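Local coordinates for protein geranyltranstransferase (Campylobacter jejuni, PDB 3NPK) that probably catalyses the chain-lengthening condensation of geranyl diphosphate with isopentenyl diphosphate to give farnesyl diphosphate, releasing pyrophosphate, at residues G208-I213 and K251-L256; N214-D219 and N238-L243. All coordinates share one frame; numbering follows the deposited sequence. Where two conformers were deposited one is given.

Contact 1: G208-I213 and K251-L256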
loop_
_atom_site.group_PDB
_atom_site.type_symbol
_atom_site.label_atom_id
_atom_site.label_comp_id
_atom_site.label_asym_id
_atom_site.label_seq_id
_atom_site.Cartn_x
_atom_site.Cartn_y
_atom_site.Cartn_z
ATOM N N GLY A 208 0.332 6.097 -22.384
ATOM C CA GLY A 208 1.404 6.355 -21.443
ATOM C C GLY A 208 2.732 6.581 -22.145
ATOM O O GLY A 208 3.476 7.512 -21.814
ATOM N N LEU A 209 3.038 5.719 -23.111
ATOM C CA LEU A 209 4.271 5.828 -23.891
ATOM C C LEU A 209 4.292 7.113 -24.712
ATOM O O LEU A 209 5.302 7.820 -24.759
ATOM C CB LEU A 209 4.384 4.621 -24.815
ATOM C CG LEU A 209 5.515 4.568 -25.837
ATOM C CD1 LEU A 209 6.848 4.601 -25.128
ATOM C CD2 LEU A 209 5.354 3.301 -26.659
ATOM N N ILE A 210 3.178 7.407 -25.375
ATOM C CA ILE A 210 3.069 8.627 -26.165
ATOM C C ILE A 210 3.373 9.844 -25.300
ATOM O O ILE A 210 4.107 10.745 -25.710
ATOM C CB ILE A 210 1.659 8.776 -26.769
ATOM C CG1 ILE A 210 1.470 7.787 -27.919
ATOM C CG2 ILE A 210 1.436 10.211 -27.273
ATOM C CD1 ILE A 210 0.030 7.637 -28.349
ATOM N N PHE A 211 2.824 9.869 -24.090
ATOM C CA PHE A 211 3.016 11.038 -23.239
ATOM C C PHE A 211 4.493 11.239 -22.909
ATOM O O PHE A 211 4.982 12.367 -22.894
ATOM C CB PHE A 211 2.219 10.919 -21.940
ATOM C CG PHE A 211 0.730 10.907 -22.129
ATOM C CD1 PHE A 211 0.149 11.405 -23.285
ATOM C CD2 PHE A 211 -0.094 10.420 -21.129
ATOM C CE1 PHE A 211 -1.228 11.400 -23.442
ATOM C CE2 PHE A 211 -1.469 10.409 -21.281
ATOM C CZ PHE A 211 -2.037 10.905 -22.441
ATOM N N GLN A 212 5.205 10.150 -22.642
ATOM C CA GLN A 212 6.615 10.253 -22.280
ATOM C C GLN A 212 7.496 10.652 -23.461
ATOM O O GLN A 212 8.437 11.444 -23.307
ATOM C CB GLN A 212 7.100 8.947 -21.649
ATOM C CG GLN A 212 6.490 8.687 -20.286
ATOM C CD GLN A 212 6.711 9.844 -19.338
ATOM O OE1 GLN A 212 7.822 10.360 -19.227
ATOM N NE2 GLN A 212 5.653 10.261 -18.649
ATOM N N ILE A 213 7.207 10.110 -24.639
ATOM C CA ILE A 213 7.948 10.510 -25.834
ATOM C C ILE A 213 7.716 11.984 -26.085
ATOM O O ILE A 213 8.657 12.725 -26.367
ATOM C CB ILE A 213 7.517 9.723 -27.085
ATOM C CG1 ILE A 213 7.759 8.230 -26.887
ATOM C CG2 ILE A 213 8.272 10.240 -28.320
ATOM C CD1 ILE A 213 7.181 7.373 -28.003
ATOM N N LYS A 251 8.419 11.303 -35.306
ATOM C CA LYS A 251 7.779 10.360 -36.212
ATOM C C LYS A 251 7.188 9.182 -35.439
ATOM O O LYS A 251 6.107 8.689 -35.766
ATOM C CB LYS A 251 8.790 9.898 -37.265
ATOM C CG LYS A 251 8.773 8.419 -37.586
ATOM C CD LYS A 251 7.879 8.086 -38.770
ATOM C CE LYS A 251 8.290 6.750 -39.384
ATOM N NZ LYS A 251 7.187 6.114 -40.163
ATOM N N THR A 252 7.892 8.750 -34.397
ATOM C CA THR A 252 7.417 7.647 -33.567
ATOM C C THR A 252 6.168 8.044 -32.785
ATOM O O THR A 252 5.199 7.295 -32.744
ATOM C CB THR A 252 8.497 7.165 -32.583
ATOM O OG1 THR A 252 9.626 6.671 -33.321
ATOM C CG2 THR A 252 7.957 6.060 -31.685
ATOM N N LYS A 253 6.202 9.215 -32.159
ATOM C CA LYS A 253 5.038 9.720 -31.451
ATOM C C LYS A 253 3.855 9.851 -32.406
ATOM O O LYS A 253 2.724 9.491 -32.064
ATOM C CB LYS A 253 5.345 11.070 -30.798
ATOM C CG LYS A 253 4.160 11.691 -30.090
ATOM C CD LYS A 253 4.403 13.141 -29.697
ATOM C CE LYS A 253 4.277 14.072 -30.895
ATOM N NZ LYS A 253 3.969 15.474 -30.487
ATOM N N GLU A 254 4.110 10.361 -33.607
ATOM C CA GLU A 254 3.031 10.563 -34.566
ATOM C C GLU A 254 2.453 9.231 -35.038
ATOM O O GLU A 254 1.230 9.082 -35.158
ATOM C CB GLU A 254 3.500 11.440 -35.736
ATOM C CG GLU A 254 3.723 12.898 -35.321
ATOM C CD GLU A 254 4.384 13.753 -36.397
ATOM O OE1 GLU A 254 4.844 13.198 -37.417
ATOM O OE2 GLU A 254 4.449 14.991 -36.214
ATOM N N ASN A 255 3.322 8.257 -35.293
ATOM C CA ASN A 255 2.849 6.913 -35.628
ATOM C C ASN A 255 1.972 6.313 -34.530
ATOM O O ASN A 255 0.902 5.745 -34.801
ATOM C CB ASN A 255 4.024 5.974 -35.921
ATOM C CG ASN A 255 4.689 6.270 -37.255
ATOM O OD1 ASN A 255 4.115 6.943 -38.115
ATOM N ND2 ASN A 255 5.904 5.768 -37.433
ATOM N N LEU A 256 2.432 6.441 -33.291
ATOM C CA LEU A 256 1.693 5.923 -32.147
ATOM C C LEU A 256 0.343 6.607 -31.987
ATOM O O LEU A 256 -0.650 5.941 -31.719
ATOM C CB LEU A 256 2.514 6.060 -30.866
ATOM C CG LEU A 256 3.682 5.081 -30.786
ATOM C CD1 LEU A 256 4.583 5.419 -29.611
ATOM C CD2 LEU A 256 3.194 3.633 -30.707
#
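Leu-256 packs against Leu-209, Ile-210 and Ile-213, and this apolar cluster makes up most of the contact between 208-213 and 251-256. Leu-256 uses two different parts of its side chain. Its CD1 methyl touches two side chains of the other helix, with CD1 of Ile-213 at 3.6 Å and CD2 of Leu-209 at 3.7 Å. Both of these side chains cross that of Leu-256 at about a right angle. Its CB meets CG1 of Ile-210 at 3.6 Å, and here the two side chains run past each other in opposite directions. CD1 of Ile-210 continues to the backbone of Leu-256 and lies 3.8 Å from its O. The CG1 branch of Ile-213 lies anti to the carbonyl carbon (chi1 -60°), and its end, CD1, also comes to 4.0 Å from CG2 of Thr-252.

A second group of contacts uses the aliphatic part of Lys-253. CB of Lys-253 lies 3.9 Å from CG2 of Ile-213, and its CG lies 4.2 Å from CG2 of Ile-210. The chain bends at chi3 (77°), and NZ makes a weak hydrogen bond to OD1 of Asn-214.

No hydrogen bond joins the two segments. Thr-252 turns its methyl to the interface, while its OG1 is bonded to the O of Gln-248 one turn earlier in its own helix. Ile-210 extends the apolar seam to Leu-257 and Cys-260.

The segment axes approach to 9.6 Å, with 153° between their directions. This is roughly antiparallel helix packing, in which helices 194-220 and 246-265 lie side by side in the all-helical fold of the polyprenyl synthetase family.

Contact 2: N214-D219 and N238-L243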
loop_
_atom_site.group_PDB
_atom_site.type_symbol
_atom_site.label_atom_id
_atom_site.label_comp_id
_atom_site.label_asym_id
_atom_site.label_seq_id
_atom_site.Cartn_x
_atom_site.Cartn_y
_atom_site.Cartn_z
ATOM N N ASN A 214 6.464 12.411 -25.961
ATOM C CA ASN A 214 6.101 13.819 -26.125
ATOM C C ASN A 214 6.890 14.721 -25.179
ATOM O O ASN A 214 7.347 15.793 -25.575
ATOM C CB ASN A 214 4.593 14.020 -25.910
ATOM C CG ASN A 214 4.169 15.473 -26.063
ATOM O OD1 ASN A 214 4.293 16.058 -27.141
ATOM N ND2 ASN A 214 3.664 16.063 -24.982
ATOM N N ASP A 215 7.038 14.291 -23.927
ATOM C CA ASP A 215 7.831 15.052 -22.962
ATOM C C ASP A 215 9.291 15.185 -23.383
ATOM O O ASP A 215 9.876 16.268 -23.282
ATOM C CB ASP A 215 7.738 14.432 -21.569
ATOM C CG ASP A 215 6.382 14.640 -20.932
ATOM O OD1 ASP A 215 5.582 15.437 -21.470
ATOM O OD2 ASP A 215 6.110 14.006 -19.893
ATOM N N ASP A 216 9.885 14.095 -23.858
ATOM C CA ASP A 216 11.277 14.140 -24.303
ATOM C C ASP A 216 11.436 15.081 -25.497
ATOM O O ASP A 216 12.458 15.753 -25.640
ATOM C CB ASP A 216 11.792 12.745 -24.659
ATOM C CG ASP A 216 12.056 11.883 -23.435
ATOM O OD1 ASP A 216 11.861 12.371 -22.297
ATOM O OD2 ASP A 216 12.466 10.714 -23.616
ATOM N N ILE A 217 10.423 15.135 -26.353
ATOM C CA ILE A 217 10.481 16.017 -27.512
ATOM C C ILE A 217 10.382 17.462 -27.047
ATOM O O ILE A 217 11.148 18.327 -27.486
ATOM C CB ILE A 217 9.357 15.711 -28.519
ATOM C CG1 ILE A 217 9.628 14.386 -29.222
ATOM C CG2 ILE A 217 9.239 16.831 -29.562
ATOM C CD1 ILE A 217 8.391 13.760 -29.836
ATOM N N ILE A 218 9.453 17.713 -26.133
ATOM C CA ILE A 218 9.243 19.055 -25.599
ATOM C C ILE A 218 10.474 19.605 -24.881
ATOM O O ILE A 218 10.765 20.803 -24.949
ATOM C CB ILE A 218 8.027 19.088 -24.658
ATOM C CG1 ILE A 218 6.738 18.979 -25.472
ATOM C CG2 ILE A 218 8.019 20.366 -23.830
ATOM C CD1 ILE A 218 5.484 18.980 -24.628
ATOM N N ASP A 219 11.208 18.730 -24.202
ATOM C CA ASP A 219 12.396 19.157 -23.469
ATOM C C ASP A 219 13.464 19.753 -24.380
ATOM O O ASP A 219 14.124 20.726 -24.017
ATOM C CB ASP A 219 12.973 18.005 -22.649
ATOM C CG ASP A 219 12.160 17.718 -21.400
ATOM O OD1 ASP A 219 11.261 18.525 -21.073
ATOM O OD2 ASP A 219 12.418 16.684 -20.745
ATOM N N ASN A 238 18.973 9.813 -20.266
ATOM C CA ASN A 238 18.309 8.907 -21.202
ATOM C C ASN A 238 17.025 9.501 -21.750
ATOM O O ASN A 238 16.095 9.781 -21.001
ATOM C CB ASN A 238 17.975 7.579 -20.522
ATOM C CG ASN A 238 19.213 6.846 -20.034
ATOM O OD1 ASN A 238 20.039 6.399 -20.834
ATOM N ND2 ASN A 238 19.344 6.720 -18.719
ATOM N N SER A 239 16.954 9.684 -23.059
ATOM C CA SER A 239 15.713 10.185 -23.640
ATOM C C SER A 239 15.457 9.575 -25.008
ATOM O O SER A 239 16.381 9.112 -25.683
ATOM C CB SER A 239 15.715 11.719 -23.710
ATOM O OG SER A 239 16.057 12.189 -25.004
ATOM N N PHE A 240 14.190 9.570 -25.410
ATOM C CA PHE A 240 13.815 9.004 -26.698
ATOM C C PHE A 240 14.430 9.821 -27.837
ATOM O O PHE A 240 14.716 9.292 -28.919
ATOM C CB PHE A 240 12.290 8.966 -26.837
ATOM C CG PHE A 240 11.624 7.880 -26.025
ATOM C CD1 PHE A 240 11.626 6.567 -26.466
ATOM C CD2 PHE A 240 10.987 8.179 -24.827
ATOM C CE1 PHE A 240 11.003 5.569 -25.728
ATOM C CE2 PHE A 240 10.357 7.191 -24.087
ATOM C CZ PHE A 240 10.361 5.885 -24.538
ATOM N N VAL A 241 14.614 11.114 -27.595
ATOM C CA VAL A 241 15.207 11.997 -28.595
ATOM C C VAL A 241 16.698 11.701 -28.779
ATOM O O VAL A 241 17.201 11.667 -29.902
ATOM C CB VAL A 241 15.005 13.482 -28.233
ATOM C CG1 VAL A 241 15.718 14.375 -29.240
ATOM C CG2 VAL A 241 13.516 13.815 -28.174
ATOM N N ASN A 242 17.396 11.471 -27.674
ATOM C CA ASN A 242 18.815 11.130 -27.735
ATOM C C ASN A 242 19.062 9.823 -28.475
ATOM O O ASN A 242 20.005 9.708 -29.258
ATOM C CB ASN A 242 19.412 11.049 -26.333
ATOM C CG ASN A 242 19.565 12.409 -25.690
ATOM O OD1 ASN A 242 19.825 13.405 -26.374
ATOM N ND2 ASN A 242 19.413 12.465 -24.368
ATOM N N LEU A 243 18.206 8.840 -28.226
ATOM C CA LEU A 243 18.365 7.520 -28.820
ATOM C C LEU A 243 17.926 7.485 -30.274
ATOM O O LEU A 243 18.591 6.876 -31.116
ATOM C CB LEU A 243 17.569 6.481 -28.030
ATOM C CG LEU A 243 18.081 6.151 -26.631
ATOM C CD1 LEU A 243 17.166 5.156 -25.949
ATOM C CD2 LEU A 243 19.491 5.596 -26.724
#
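Asp-216 accepts a hydrogen bond from the backbone N of Phe-240, the one hydrogen bond between 214-219 and 238-243. The distance from N of Phe-240 to OD2 of Asp-216 is 2.7 Å, and the bond is nearly straight (171°). The N-H meets OD2 on its anti side, 26° out of the carboxylate plane. CG of Asp-216 lies anti to its carbonyl carbon (chi1 -74°), which carries the carboxylate across to the start of helix 240-244.

The same OD2 touches carbon atoms next to that N-H. It lies 3.4 Å from CB of Ser-239 and 3.2 Å from CD2 of Phe-240, reaching the ring obliquely. Val-241 supplies the apolar part of the contact. Its CG2 methyl lies 3.4 Å from the backbone O of Asp-216 and 4.1 Å from CG1 of Ile-217, whose side chain crosses it at about a right angle.

Ser-239 organises the helix start that Asp-216 meets. It is the N-cap: its OG accepts from N of Asn-242 at 3.1 Å and, more weakly, from N of Val-241. OG and the Asp-216 carboxylate thus meet N-H groups of the first turn, the one of Val-241 only weakly.

Further out, Phe-240 is buried against Leu-164 and Leu-167 of helix 164-189. Ile-217 and Val-241 both rest on Leu-246 of helix 246-265.

Asp-215, Asp-216 and Asp-219 fit the second aspartate-rich DDxxD motif of trans-prenyl synthases, which in relatives takes part in magnesium-diphosphate binding. The contact therefore joins this motif to a serine-capped helix N-terminus.

In the fold
Contacts 1 and 2 use successive parts of helix 194-220, and their centres lie about 10 Å apart. The partner helices, 240-244 and 246-265, follow each other in the chain. The two contacts also touch directly. CZ of Phe-240 lies 3.8 Å from CD1 of Leu-209, so its ring rests on the apolar side chains of contact 1. CD of Lys-253 lies 4.0 Å from CD1 of Ile-217. The side chains of Ile-210 and Asp-216 are each about 13 Å from the bound pyrophosphate, and the residues lining its pocket, such as Lys-40, Arg-43 and Arg-92, lie elsewhere in the chain. Contact 2 involves the apparent DDxxD motif, and contact 1 packs the preceding turns of the same helix.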